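Local coordinates for chloride intracellular channel exc-4 (Caenorhabditis elegans, PDB 2YV9), which may insert into membranes to form chloride channels and is required to regulate the lumen size of the growing excretory canal, at residues V63-E68 against G76-I81; E96-I101 against P111-D116; R128-F133 against H246-Q251; S180-L183 against S187-E190; I214-T219 against T270-V275. All blocks are in the same frame, centred on the assembly; numbering follows the deposited sequence.

Contact 1. Residues V63-E68 against G76-I81; sequences VNVNSE and GAQPPI. With CA (calcium ion), chain C.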
# COMPACT_ATOMS: atom_id res chain seq x y z
N VAL A 63 -5.47 -15.06 -1.73
CA VAL A 63 -5.16 -15.33 -0.34
C VAL A 63 -6.24 -14.83 0.61
O VAL A 63 -6.85 -13.78 0.43
CB VAL A 63 -3.80 -14.69 0.03
CG1 VAL A 63 -3.56 -14.74 1.52
CG2 VAL A 63 -2.68 -15.38 -0.71
N ASN A 64 -6.46 -15.61 1.67
CA ASN A 64 -7.29 -15.20 2.75
C ASN A 64 -6.38 -14.43 3.69
O ASN A 64 -5.48 -15.00 4.30
CB ASN A 64 -7.85 -16.46 3.41
CG ASN A 64 -8.85 -16.17 4.46
OD1 ASN A 64 -8.81 -15.12 5.11
ND2 ASN A 64 -9.75 -17.13 4.70
N VAL A 65 -6.57 -13.12 3.75
CA VAL A 65 -5.72 -12.27 4.56
C VAL A 65 -5.76 -12.61 6.05
O VAL A 65 -4.92 -12.14 6.83
CB VAL A 65 -6.08 -10.78 4.40
CG1 VAL A 65 -5.87 -10.32 2.95
CG2 VAL A 65 -7.52 -10.52 4.87
N ASN A 66 -6.73 -13.44 6.42
CA ASN A 66 -6.89 -13.85 7.80
C ASN A 66 -6.18 -15.17 8.10
O ASN A 66 -6.10 -15.55 9.27
CB ASN A 66 -8.38 -13.89 8.15
CG ASN A 66 -8.98 -12.49 8.28
OD1 ASN A 66 -8.53 -11.69 9.11
ND2 ASN A 66 -9.98 -12.18 7.45
N SER A 67 -5.62 -15.84 7.08
CA SER A 67 -4.88 -17.10 7.32
C SER A 67 -3.59 -16.93 8.14
O SER A 67 -2.82 -16.00 7.91
CB SER A 67 -4.54 -17.77 6.00
OG SER A 67 -3.50 -17.08 5.37
N GLU A 68 -3.34 -17.86 9.06
CA GLU A 68 -2.09 -17.91 9.82
C GLU A 68 -0.84 -17.91 8.95
O GLU A 68 0.15 -17.25 9.27
CB GLU A 68 -2.05 -19.15 10.74
CG GLU A 68 -0.71 -19.33 11.53
CD GLU A 68 -0.69 -20.57 12.44
OE1 GLU A 68 -1.61 -21.42 12.31
OE2 GLU A 68 0.24 -20.70 13.28
N GLY A 76 2.18 -9.40 8.32
CA GLY A 76 1.12 -8.39 8.44
C GLY A 76 0.88 -7.55 7.20
O GLY A 76 -0.03 -6.72 7.16
N ALA A 77 1.73 -7.69 6.19
CA ALA A 77 1.49 -6.96 4.97
C ALA A 77 0.22 -7.48 4.32
O ALA A 77 -0.09 -8.66 4.44
CB ALA A 77 2.68 -7.11 4.04
N GLN A 78 -0.49 -6.60 3.58
CA GLN A 78 -1.74 -6.99 2.94
C GLN A 78 -1.59 -7.00 1.43
O GLN A 78 -0.75 -6.22 0.89
CB GLN A 78 -2.84 -5.95 3.27
CG GLN A 78 -3.18 -5.89 4.76
CD GLN A 78 -3.63 -7.23 5.28
OE1 GLN A 78 -2.98 -7.85 6.15
NE2 GLN A 78 -4.73 -7.71 4.74
N PRO A 79 -2.43 -7.82 0.76
CA PRO A 79 -2.44 -7.72 -0.68
C PRO A 79 -2.86 -6.34 -1.08
O PRO A 79 -3.57 -5.67 -0.33
CB PRO A 79 -3.47 -8.76 -1.12
CG PRO A 79 -3.63 -9.67 0.03
CD PRO A 79 -3.39 -8.83 1.22
N PRO A 80 -2.41 -5.89 -2.26
CA PRO A 80 -1.53 -6.61 -3.18
C PRO A 80 -0.08 -6.69 -2.72
O PRO A 80 0.48 -5.75 -2.11
CB PRO A 80 -1.56 -5.74 -4.44
CG PRO A 80 -1.84 -4.36 -3.90
CD PRO A 80 -2.71 -4.52 -2.73
N ILE A 81 0.52 -7.84 -3.01
CA ILE A 81 1.93 -8.10 -2.74
C ILE A 81 2.47 -8.77 -4.03
O ILE A 81 1.83 -9.66 -4.59
CB ILE A 81 2.15 -9.09 -1.54
CG1 ILE A 81 1.80 -8.38 -0.25
CG2 ILE A 81 3.58 -9.50 -1.45
CD1 ILE A 81 1.59 -9.36 0.89
CA CA C . 0.37 -3.83 -0.28
O HOH W 1 -2.00 -3.08 0.73

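Contact 2. Residues E96-I101 against P111-D116; sequences EIEGRI and PLFEKD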
# COMPACT_ATOMS: atom_id res chain seq x y z
N GLU A 96 6.44 0.31 -4.08
CA GLU A 96 7.41 -0.67 -4.58
C GLU A 96 6.85 -1.45 -5.78
O GLU A 96 7.53 -1.61 -6.81
CB GLU A 96 7.76 -1.67 -3.47
CG GLU A 96 8.48 -1.07 -2.28
CD GLU A 96 8.59 -2.06 -1.09
OE1 GLU A 96 7.79 -3.01 -0.97
OE2 GLU A 96 9.51 -1.87 -0.28
N ILE A 97 5.60 -1.89 -5.69
CA ILE A 97 4.97 -2.68 -6.78
C ILE A 97 4.87 -1.78 -7.99
O ILE A 97 5.29 -2.17 -9.09
CB ILE A 97 3.59 -3.23 -6.37
CG1 ILE A 97 3.72 -4.18 -5.16
CG2 ILE A 97 2.87 -3.93 -7.52
CD1 ILE A 97 2.33 -4.51 -4.51
N GLU A 98 4.33 -0.59 -7.82
CA GLU A 98 4.19 0.33 -8.97
C GLU A 98 5.55 0.65 -9.57
O GLU A 98 5.69 0.72 -10.79
CB GLU A 98 3.57 1.64 -8.57
CG GLU A 98 3.21 2.52 -9.74
CD GLU A 98 2.58 3.81 -9.26
OE1 GLU A 98 1.36 3.91 -9.31
OE2 GLU A 98 3.29 4.70 -8.75
N GLY A 99 6.54 0.88 -8.69
CA GLY A 99 7.92 1.22 -9.11
C GLY A 99 8.51 0.17 -10.04
O GLY A 99 9.15 0.46 -11.07
N ARG A 100 8.31 -1.08 -9.68
CA ARG A 100 8.87 -2.18 -10.47
C ARG A 100 8.14 -2.28 -11.83
O ARG A 100 8.76 -2.47 -12.89
CB ARG A 100 8.81 -3.51 -9.72
CG ARG A 100 9.40 -4.70 -10.52
CD ARG A 100 10.87 -4.46 -10.97
NE ARG A 100 11.34 -5.68 -11.63
CZ ARG A 100 12.10 -5.71 -12.72
NH1 ARG A 100 12.51 -4.59 -13.31
NH2 ARG A 100 12.43 -6.89 -13.25
N ILE A 101 6.82 -2.13 -11.82
CA ILE A 101 6.04 -2.21 -13.07
C ILE A 101 6.37 -1.00 -13.95
O ILE A 101 6.51 -1.15 -15.17
CB ILE A 101 4.52 -2.35 -12.79
CG1 ILE A 101 4.24 -3.55 -11.88
CG2 ILE A 101 3.73 -2.44 -14.13
CD1 ILE A 101 2.77 -3.55 -11.37
N PRO A 111 3.71 2.46 -23.10
CA PRO A 111 3.13 3.71 -22.66
C PRO A 111 2.09 3.57 -21.56
O PRO A 111 1.00 4.18 -21.61
CB PRO A 111 2.45 4.23 -23.95
CG PRO A 111 2.00 3.04 -24.57
CD PRO A 111 3.09 2.01 -24.36
N LEU A 112 2.43 2.81 -20.55
CA LEU A 112 1.46 2.45 -19.51
C LEU A 112 1.32 3.50 -18.42
O LEU A 112 0.28 3.55 -17.75
CB LEU A 112 1.86 1.10 -18.92
CG LEU A 112 1.02 0.44 -17.83
CD1 LEU A 112 -0.42 0.19 -18.26
CD2 LEU A 112 1.68 -0.91 -17.39
N PHE A 113 2.35 4.31 -18.20
CA PHE A 113 2.33 5.29 -17.13
C PHE A 113 2.48 6.67 -17.67
O PHE A 113 3.41 6.94 -18.47
CB PHE A 113 3.42 5.06 -16.11
CG PHE A 113 3.22 3.82 -15.32
CD1 PHE A 113 2.46 3.82 -14.18
CD2 PHE A 113 3.77 2.63 -15.75
CE1 PHE A 113 2.29 2.67 -13.46
CE2 PHE A 113 3.60 1.46 -15.06
CZ PHE A 113 2.86 1.48 -13.92
N GLU A 114 1.58 7.52 -17.21
CA GLU A 114 1.57 8.96 -17.51
C GLU A 114 1.18 9.73 -16.27
O GLU A 114 0.74 9.14 -15.28
CB GLU A 114 0.58 9.26 -18.62
CG GLU A 114 0.85 8.62 -19.92
CD GLU A 114 2.11 9.10 -20.58
OE1 GLU A 114 2.66 10.16 -20.17
OE2 GLU A 114 2.56 8.39 -21.49
N LYS A 115 1.43 11.04 -16.27
CA LYS A 115 0.97 11.92 -15.19
C LYS A 115 -0.08 12.89 -15.71
O LYS A 115 0.09 13.54 -16.74
CB LYS A 115 2.14 12.67 -14.55
CG LYS A 115 2.87 11.87 -13.49
CD LYS A 115 2.04 11.71 -12.21
CE LYS A 115 2.74 10.82 -11.19
NZ LYS A 115 1.79 9.97 -10.42
N ASP A 116 -1.21 12.94 -15.03
CA ASP A 116 -2.31 13.76 -15.48
C ASP A 116 -3.10 14.15 -14.25
O ASP A 116 -3.79 13.30 -13.66
CB ASP A 116 -3.18 13.03 -16.45
CG ASP A 116 -4.31 13.88 -16.98
OD1 ASP A 116 -4.56 14.97 -16.42
OD2 ASP A 116 -4.95 13.45 -17.94

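Contact 3. Residues R128-F133 against H246-Q251; sequences RNFKLF and HHYKEQ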
# COMPACT_ATOMS: atom_id res chain seq x y z
N ARG A 128 -14.70 9.12 -3.91
CA ARG A 128 -15.00 9.77 -2.61
C ARG A 128 -16.51 10.02 -2.46
O ARG A 128 -17.14 9.71 -1.41
CB ARG A 128 -14.24 11.05 -2.55
CG ARG A 128 -14.59 12.05 -1.45
CD ARG A 128 -13.65 13.22 -1.69
NE ARG A 128 -14.33 14.48 -1.72
CZ ARG A 128 -13.94 15.54 -2.43
NH1 ARG A 128 -12.84 15.56 -3.22
NH2 ARG A 128 -14.67 16.65 -2.31
N ASN A 129 -17.14 10.57 -3.48
CA ASN A 129 -18.57 10.81 -3.36
C ASN A 129 -19.41 9.52 -3.34
O ASN A 129 -20.43 9.44 -2.67
CB ASN A 129 -19.06 11.78 -4.41
CG ASN A 129 -18.70 13.20 -4.08
OD1 ASN A 129 -17.99 13.86 -4.82
ND2 ASN A 129 -19.19 13.69 -2.97
N PHE A 130 -18.97 8.52 -4.10
CA PHE A 130 -19.60 7.19 -4.07
C PHE A 130 -19.57 6.65 -2.64
O PHE A 130 -20.58 6.21 -2.13
CB PHE A 130 -18.89 6.23 -5.01
CG PHE A 130 -19.33 4.79 -4.88
CD1 PHE A 130 -20.60 4.37 -5.24
CD2 PHE A 130 -18.42 3.86 -4.42
CE1 PHE A 130 -20.95 3.00 -5.13
CE2 PHE A 130 -18.78 2.50 -4.31
CZ PHE A 130 -20.03 2.10 -4.68
N LYS A 131 -18.39 6.68 -2.02
CA LYS A 131 -18.26 6.11 -0.64
C LYS A 131 -19.18 6.86 0.33
O LYS A 131 -19.84 6.24 1.22
CB LYS A 131 -16.81 6.21 -0.21
CG LYS A 131 -15.91 5.16 -0.93
CD LYS A 131 -14.50 5.17 -0.35
CE LYS A 131 -13.72 6.42 -0.75
NZ LYS A 131 -12.31 6.40 -0.18
N LEU A 132 -19.21 8.19 0.22
CA LEU A 132 -20.14 8.98 1.07
C LEU A 132 -21.59 8.54 0.89
O LEU A 132 -22.34 8.36 1.88
CB LEU A 132 -20.03 10.47 0.83
CG LEU A 132 -18.66 11.00 1.26
CD1 LEU A 132 -18.42 12.45 0.72
CD2 LEU A 132 -18.50 10.98 2.78
N PHE A 133 -22.02 8.35 -0.35
CA PHE A 133 -23.40 8.00 -0.64
C PHE A 133 -23.69 6.56 -0.14
O PHE A 133 -24.73 6.27 0.49
CB PHE A 133 -23.71 8.06 -2.13
CG PHE A 133 -25.13 7.73 -2.46
CD1 PHE A 133 -26.18 8.32 -1.77
CD2 PHE A 133 -25.46 6.78 -3.45
CE1 PHE A 133 -27.50 7.98 -2.07
CE2 PHE A 133 -26.75 6.44 -3.72
CZ PHE A 133 -27.78 7.02 -3.04
N HIS A 246 -20.17 -8.53 -1.82
CA HIS A 246 -19.74 -9.00 -0.51
C HIS A 246 -18.63 -8.17 0.11
O HIS A 246 -18.63 -7.94 1.29
CB HIS A 246 -19.31 -10.44 -0.61
CG HIS A 246 -19.17 -11.11 0.72
ND1 HIS A 246 -17.96 -11.27 1.34
CD2 HIS A 246 -20.11 -11.61 1.56
CE1 HIS A 246 -18.15 -11.87 2.51
NE2 HIS A 246 -19.45 -12.08 2.67
N HIS A 247 -17.72 -7.67 -0.75
CA HIS A 247 -16.64 -6.84 -0.29
C HIS A 247 -17.18 -5.64 0.46
O HIS A 247 -16.72 -5.34 1.56
CB HIS A 247 -15.78 -6.45 -1.52
CG HIS A 247 -14.74 -5.42 -1.25
ND1 HIS A 247 -13.45 -5.73 -0.86
CD2 HIS A 247 -14.78 -4.07 -1.36
CE1 HIS A 247 -12.74 -4.61 -0.76
NE2 HIS A 247 -13.53 -3.59 -1.03
N TYR A 248 -18.14 -4.93 -0.16
CA TYR A 248 -18.68 -3.72 0.45
C TYR A 248 -19.57 -4.14 1.62
O TYR A 248 -19.57 -3.49 2.64
CB TYR A 248 -19.42 -2.84 -0.52
CG TYR A 248 -18.48 -2.18 -1.50
CD1 TYR A 248 -17.84 -1.00 -1.18
CD2 TYR A 248 -18.17 -2.81 -2.69
CE1 TYR A 248 -16.95 -0.43 -2.07
CE2 TYR A 248 -17.30 -2.26 -3.59
CZ TYR A 248 -16.68 -1.05 -3.26
OH TYR A 248 -15.76 -0.53 -4.15
N LYS A 249 -20.29 -5.26 1.47
CA LYS A 249 -21.15 -5.69 2.61
C LYS A 249 -20.33 -6.02 3.85
O LYS A 249 -20.71 -5.59 4.95
CB LYS A 249 -22.12 -6.81 2.19
CG LYS A 249 -23.24 -6.25 1.35
CD LYS A 249 -24.27 -7.25 0.93
CE LYS A 249 -25.01 -7.83 2.09
NZ LYS A 249 -26.29 -8.46 1.66
N GLU A 250 -19.20 -6.72 3.69
CA GLU A 250 -18.40 -7.14 4.82
C GLU A 250 -17.77 -5.98 5.59
O GLU A 250 -17.59 -6.07 6.82
CB GLU A 250 -17.40 -8.28 4.46
CG GLU A 250 -16.15 -7.92 3.62
CD GLU A 250 -15.26 -9.14 3.22
OE1 GLU A 250 -15.39 -10.22 3.87
OE2 GLU A 250 -14.41 -9.02 2.27
N GLN A 251 -17.48 -4.88 4.89
CA GLN A 251 -16.97 -3.65 5.55
C GLN A 251 -18.08 -2.68 6.04
O GLN A 251 -17.88 -2.00 7.05
CB GLN A 251 -15.99 -2.88 4.63
CG GLN A 251 -14.82 -3.70 4.03
CD GLN A 251 -13.76 -4.18 5.03
OE1 GLN A 251 -13.60 -3.62 6.12
NE2 GLN A 251 -13.01 -5.21 4.64

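Contact 4. Residues S180-L183 against S187-E190; sequences SRYL and SMTE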
# COMPACT_ATOMS: atom_id res chain seq x y z
N SER A 180 -10.98 9.91 -26.98
CA SER A 180 -10.05 8.80 -26.82
C SER A 180 -10.72 7.50 -26.36
O SER A 180 -11.76 7.54 -25.73
CB SER A 180 -8.98 9.18 -25.78
OG SER A 180 -9.55 9.68 -24.62
N ARG A 181 -10.11 6.38 -26.74
CA ARG A 181 -10.59 5.04 -26.38
C ARG A 181 -10.44 4.82 -24.88
O ARG A 181 -11.37 4.28 -24.20
CB ARG A 181 -9.72 4.00 -27.08
CG ARG A 181 -10.10 2.57 -26.81
CD ARG A 181 -11.14 2.12 -27.80
NE ARG A 181 -10.51 1.87 -29.11
CZ ARG A 181 -11.15 1.86 -30.28
NH1 ARG A 181 -12.47 2.07 -30.36
NH2 ARG A 181 -10.46 1.63 -31.39
N TYR A 182 -9.23 5.13 -24.42
CA TYR A 182 -8.91 5.11 -22.98
C TYR A 182 -8.95 6.55 -22.45
O TYR A 182 -9.24 7.47 -23.21
CB TYR A 182 -7.58 4.33 -22.72
CG TYR A 182 -7.72 2.84 -23.08
CD1 TYR A 182 -8.27 1.93 -22.15
CD2 TYR A 182 -7.36 2.35 -24.31
CE1 TYR A 182 -8.44 0.59 -22.45
CE2 TYR A 182 -7.52 1.00 -24.64
CZ TYR A 182 -8.08 0.11 -23.69
OH TYR A 182 -8.24 -1.22 -23.98
N LEU A 183 -8.71 6.76 -21.15
CA LEU A 183 -8.94 8.03 -20.53
C LEU A 183 -8.00 9.09 -21.08
O LEU A 183 -8.40 10.24 -21.23
CB LEU A 183 -8.80 7.93 -19.00
CG LEU A 183 -9.27 9.09 -18.14
CD1 LEU A 183 -10.75 9.36 -18.31
CD2 LEU A 183 -8.96 8.80 -16.67
N SER A 187 -4.07 4.15 -25.63
CA SER A 187 -3.41 3.08 -24.90
C SER A 187 -3.89 3.08 -23.45
O SER A 187 -4.13 4.16 -22.86
CB SER A 187 -1.90 3.27 -24.88
OG SER A 187 -1.33 2.82 -26.07
N MET A 188 -4.02 1.89 -22.91
CA MET A 188 -4.40 1.75 -21.49
C MET A 188 -3.27 2.29 -20.63
O MET A 188 -2.12 1.99 -20.88
CB MET A 188 -4.63 0.28 -21.15
CG MET A 188 -5.25 0.08 -19.76
SD MET A 188 -5.43 -1.66 -19.31
CE MET A 188 -3.74 -2.08 -18.92
N THR A 189 -3.61 3.08 -19.59
CA THR A 189 -2.64 3.61 -18.68
C THR A 189 -3.03 3.25 -17.24
O THR A 189 -4.10 2.70 -17.02
CB THR A 189 -2.51 5.16 -18.77
OG1 THR A 189 -3.73 5.82 -18.38
CG2 THR A 189 -2.08 5.60 -20.20
N GLU A 190 -2.18 3.63 -16.28
CA GLU A 190 -2.49 3.39 -14.87
C GLU A 190 -3.83 4.02 -14.45
O GLU A 190 -4.57 3.45 -13.63
CB GLU A 190 -1.33 3.80 -13.97
CG GLU A 190 -1.37 5.26 -13.42
CD GLU A 190 -0.77 6.26 -14.35
OE1 GLU A 190 -0.40 7.38 -13.86
OE2 GLU A 190 -0.67 5.95 -15.55

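Contact 5. Residues I214-T219 against T270-V275; sequences IPHNFT and TIPEKV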
# COMPACT_ATOMS: atom_id res chain seq x y z
N ILE A 214 -25.55 3.97 -13.57
CA ILE A 214 -24.72 5.07 -14.03
C ILE A 214 -25.59 5.72 -15.12
O ILE A 214 -26.10 5.00 -15.97
CB ILE A 214 -23.38 4.54 -14.59
CG1 ILE A 214 -22.45 4.02 -13.49
CG2 ILE A 214 -22.67 5.63 -15.45
CD1 ILE A 214 -21.26 3.32 -14.01
N PRO A 215 -25.86 7.05 -15.05
CA PRO A 215 -26.89 7.59 -15.95
C PRO A 215 -26.71 7.24 -17.41
O PRO A 215 -25.59 7.35 -17.95
CB PRO A 215 -26.81 9.08 -15.70
CG PRO A 215 -26.36 9.20 -14.24
CD PRO A 215 -25.41 8.05 -14.07
N HIS A 216 -27.79 6.83 -18.07
CA HIS A 216 -27.74 6.30 -19.44
C HIS A 216 -27.45 7.35 -20.53
O HIS A 216 -27.11 7.03 -21.67
CB HIS A 216 -29.08 5.57 -19.70
CG HIS A 216 -29.22 4.32 -18.90
ND1 HIS A 216 -30.27 3.44 -19.06
CD2 HIS A 216 -28.44 3.80 -17.91
CE1 HIS A 216 -30.11 2.42 -18.24
NE2 HIS A 216 -29.01 2.61 -17.53
N ASN A 217 -27.59 8.62 -20.17
CA ASN A 217 -27.33 9.71 -21.13
C ASN A 217 -25.83 10.03 -21.26
O ASN A 217 -25.44 10.80 -22.14
CB ASN A 217 -28.14 10.94 -20.76
CG ASN A 217 -27.68 11.59 -19.47
OD1 ASN A 217 -27.63 10.96 -18.44
ND2 ASN A 217 -27.36 12.88 -19.54
N PHE A 218 -24.99 9.46 -20.39
CA PHE A 218 -23.55 9.69 -20.44
C PHE A 218 -22.90 8.71 -21.44
O PHE A 218 -22.23 7.72 -21.09
CB PHE A 218 -22.94 9.49 -19.06
CG PHE A 218 -23.45 10.44 -18.01
CD1 PHE A 218 -24.08 11.65 -18.34
CD2 PHE A 218 -23.28 10.13 -16.67
CE1 PHE A 218 -24.55 12.49 -17.34
CE2 PHE A 218 -23.69 10.98 -15.68
CZ PHE A 218 -24.34 12.15 -15.99
N THR A 219 -23.10 8.98 -22.73
CA THR A 219 -22.73 8.03 -23.77
C THR A 219 -21.24 7.74 -23.90
O THR A 219 -20.83 6.60 -24.18
CB THR A 219 -23.20 8.55 -25.14
OG1 THR A 219 -24.50 9.11 -25.00
CG2 THR A 219 -23.19 7.45 -26.18
N THR A 270 -22.53 -5.91 -19.12
CA THR A 270 -23.62 -5.67 -20.04
C THR A 270 -23.97 -4.21 -20.04
O THR A 270 -24.27 -3.64 -19.01
CB THR A 270 -24.82 -6.47 -19.57
OG1 THR A 270 -24.51 -7.86 -19.73
CG2 THR A 270 -26.06 -6.11 -20.35
N ILE A 271 -23.93 -3.61 -21.22
CA ILE A 271 -24.30 -2.24 -21.43
C ILE A 271 -25.81 -2.13 -21.67
O ILE A 271 -26.40 -2.95 -22.39
CB ILE A 271 -23.59 -1.73 -22.72
CG1 ILE A 271 -22.07 -1.95 -22.61
CG2 ILE A 271 -23.96 -0.25 -22.96
CD1 ILE A 271 -21.41 -1.29 -21.38
N PRO A 272 -26.47 -1.12 -21.06
CA PRO A 272 -27.90 -0.99 -21.38
C PRO A 272 -28.17 -0.85 -22.89
O PRO A 272 -27.36 -0.29 -23.66
CB PRO A 272 -28.31 0.28 -20.64
CG PRO A 272 -27.33 0.37 -19.51
CD PRO A 272 -26.03 -0.12 -20.08
N GLU A 273 -29.37 -1.30 -23.27
CA GLU A 273 -29.70 -1.43 -24.68
C GLU A 273 -29.66 -0.12 -25.46
O GLU A 273 -29.10 -0.06 -26.57
CB GLU A 273 -31.11 -2.04 -24.83
CG GLU A 273 -31.61 -2.18 -26.26
CD GLU A 273 -32.83 -3.08 -26.32
OE1 GLU A 273 -33.95 -2.54 -26.15
OE2 GLU A 273 -32.65 -4.32 -26.43
N LYS A 274 -30.35 0.88 -24.93
CA LYS A 274 -30.49 2.18 -25.62
C LYS A 274 -29.14 2.86 -25.63
O LYS A 274 -28.81 3.59 -26.56
CB LYS A 274 -31.51 3.06 -24.91
CG LYS A 274 -31.77 4.43 -25.57
CD LYS A 274 -32.01 4.33 -27.08
CE LYS A 274 -32.49 5.65 -27.65
NZ LYS A 274 -32.85 5.47 -29.08
N VAL A 275 -28.35 2.60 -24.60
CA VAL A 275 -26.98 3.18 -24.52
C VAL A 275 -26.08 2.57 -25.58
O VAL A 275 -25.28 3.25 -26.21
CB VAL A 275 -26.37 2.97 -23.14
CG1 VAL A 275 -24.88 3.42 -23.12
CG2 VAL A 275 -27.19 3.68 -22.07

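Contact 1. Residues V63-E68 against G76-I81
Two loops at either end of helix 68-74 come closest at V65 and Q78, whose CA atoms are 6.8 Å apart. They belong to the thioredoxin-like domain of the GST fold, in which the loop 76-81 carries the cis-proline typical of that fold, here P80. The 63-68 loop is folded tightly. A type I turn runs from N64 to S67, and N64 OD1 accepts N66 N at 3.0 Å to form an Asx turn. N64 O is gripped twice, by S67 N at 2.9 Å and by S67 OG at 3.1 Å. S67 OG in turn caps the helix at F70 N, a place suited to a small hydroxyl side chain.

Across the loops the contact is apolar. V65 points toward the other loop and, with CG1 anti to its carbonyl carbon (chi1 -62°), lays that methyl on the proline ring. V65 CG1 lies 3.4 Å from P79 CD, tighter than usual for two carbons. The bent side chain of Q78 lies against the same valine, crossing it nearly at right angles. P79 suits its place by offering a flat hydrocarbon side while holding the backbone extended, and C40 and F70 cover it elsewhere. In the same loop, carbonyls bind calcium: Q78 O at 2.9 Å and P80 O at 2.7 Å, with T92 O and a water that also donates to P79 O.

Contact 2. Residues E96-I101 against P111-D116
F113 packs its ring against helix 94-107 and touches two residues there, both approaching it obliquely. F113 CE1 meets E98 CG at 3.8 Å, so the glutamate contributes its methylene stem rather than its charge, its carboxylate plane standing 71° from the ring. The extended chain of E98 carries the carboxylate past the phenylalanine to a salt bridge with R95 of the second subunit. One turn further along the helix, F113 CE2 sits 4.0 Å from I101 CG2, the two side chains crossing at about a right angle, and 3.9 Å from I101 C. The CG2 branch of I101 is anti to the backbone N, and this placement also lets it reach L112 CD2 at 4.1 Å. Branched isoleucine thus touches two neighbours with one methyl, while F102 and E46 add to the surroundings of the phenylalanine ring. With an alanine at F113, the E98 stem and the I101 methyl would probably lose their shared partner, and a gap would open beside the helix. The contact packs the last helix of the thioredoxin-like half against the linker that leads to the helical domain, as in the GST fold.

Contact 3. Residues R128-F133 against H246-Q251
Y248 meets F130 where helix 241-251 faces helix 117-140. The first residue of the second segment, H246, turns toward I29 and T256 of nearby loops. H247 follows and lays CD2 over the centre of the neighbouring Y248 ring, 3.8 Å above its plane. Then comes Y248 itself, its CG anti to the carbonyl carbon (chi1 -71°), with the ring directed at the other helix. The F130 ring, whose CG is anti to its backbone N (chi1 170°), brings an edge toward the tyrosine's face in an offset T-shaped pair. The centroids are 6.0 Å apart and the planes 85° apart. F130 CE2 and Y248 CE1 are the nearest atoms, at 4.1 Å. The tyrosine hydroxyl looks elsewhere, hydrogen-bonded to Y127 OH and H201 ND1, while I205 of helix 190-210 touches both rings. Further along, K249 NZ hydrogen-bonds F255 O, E250 forms a salt bridge with K25, and Q251 packs on G76 of the second subunit. K249, E250, Q251 and the Y248 hydroxyl thus all find their partners outside the two segments, and what meets between the helices is aromatic carbon. The chemistry implies attraction mainly by dispersion, with perhaps a small electrostatic share from the offset edge-to-face geometry, while the tyrosine's buried polar atom is satisfied beyond this pair.

Contact 4. Residues S180-L183 against S187-E190
The Y182 ring lies flat against the backbone and CB of M188, within the loop that joins helix 155-178 to helix 190-210 in the helical domain of the GST fold. M188 N sits 3.6 Å above the ring plane, shifted toward its rim, and M188 CB stands 4.1 Å from the centroid, only 14° off the normal, a CH-pi contact. Methionine's sulfur end bends away to helix 38-52. S187 O touches Y182 CB at 3.5 Å. Y182 OH reaches T231 OG1, so one aromatic both covers a backbone amide and ties to another loop. A leucine in place of Y182 would probably strip the flat cover from M188 and leave T231 without its hydroxyl mate. T189 is the N-cap of helix 190-210: T189 N donates to D192 OD2, one half of the N-capping box known in glutathione transferases, and T189 OG1 bonds Y191 N weakly. S180 OG donates a hydrogen bond of 2.6 Å to Y182 O, nearly along the C=O axis.

Contact 5. Residues I214-T219 against T270-V275
A proline rests on a histidine: P272 CG stands over the face of the H216 imidazole, 3.8 Å from its centroid and 28° off the normal, a CH-pi contact. The methylene is displaced toward the rim, which brings P272 CG 3.4 Å from H216 NE2. What fixes the ring's rotation is probably the bond from NE2 to D213; I214 O lies at the ring's edge in its plane. Histidine suits this spot because it pairs a flat surface for the proline with a nitrogen for the aspartate.

P272 is the N-cap of helix 273-280, the C-terminal helix of the GST-like helical domain, so the contact joins the start of that helix to the loop ahead of helix 219-228. In this loop a type I turn runs from P215 to F218, closed by F218 N on P215 O at 3.3 Å. One helical turn on from the proline, V275 crosses H216 at about a right angle. Its CG2, anti to the valine's carbonyl carbon, lies 3.6 Å from H216 CB and 3.4 Å from H216 O. A compact apolar residue suits a place between H216 and W222, which P272 meets as well.

Contacts 1 and 2 come first along the chain, in the thioredoxin-like domain and at its exit; they touch where P80 O packs on I97 CD1, although their centres are 23 Å apart. Contact 2 is joined to contact 4, about 14 Å away between centres, by a probable hydrogen bond of E190 N with L112 O. Contact 4 is nested in the long loop closed by contact 3, whereas contacts 3 and 5 interlace along the chain. Contacts 1, 2 and 3 also border the second subunit. Together they join thioredoxin-like domain, linker and helical domain in a GST-like soluble form, whose N-terminal domain is thought to change conformation and insert into membranes.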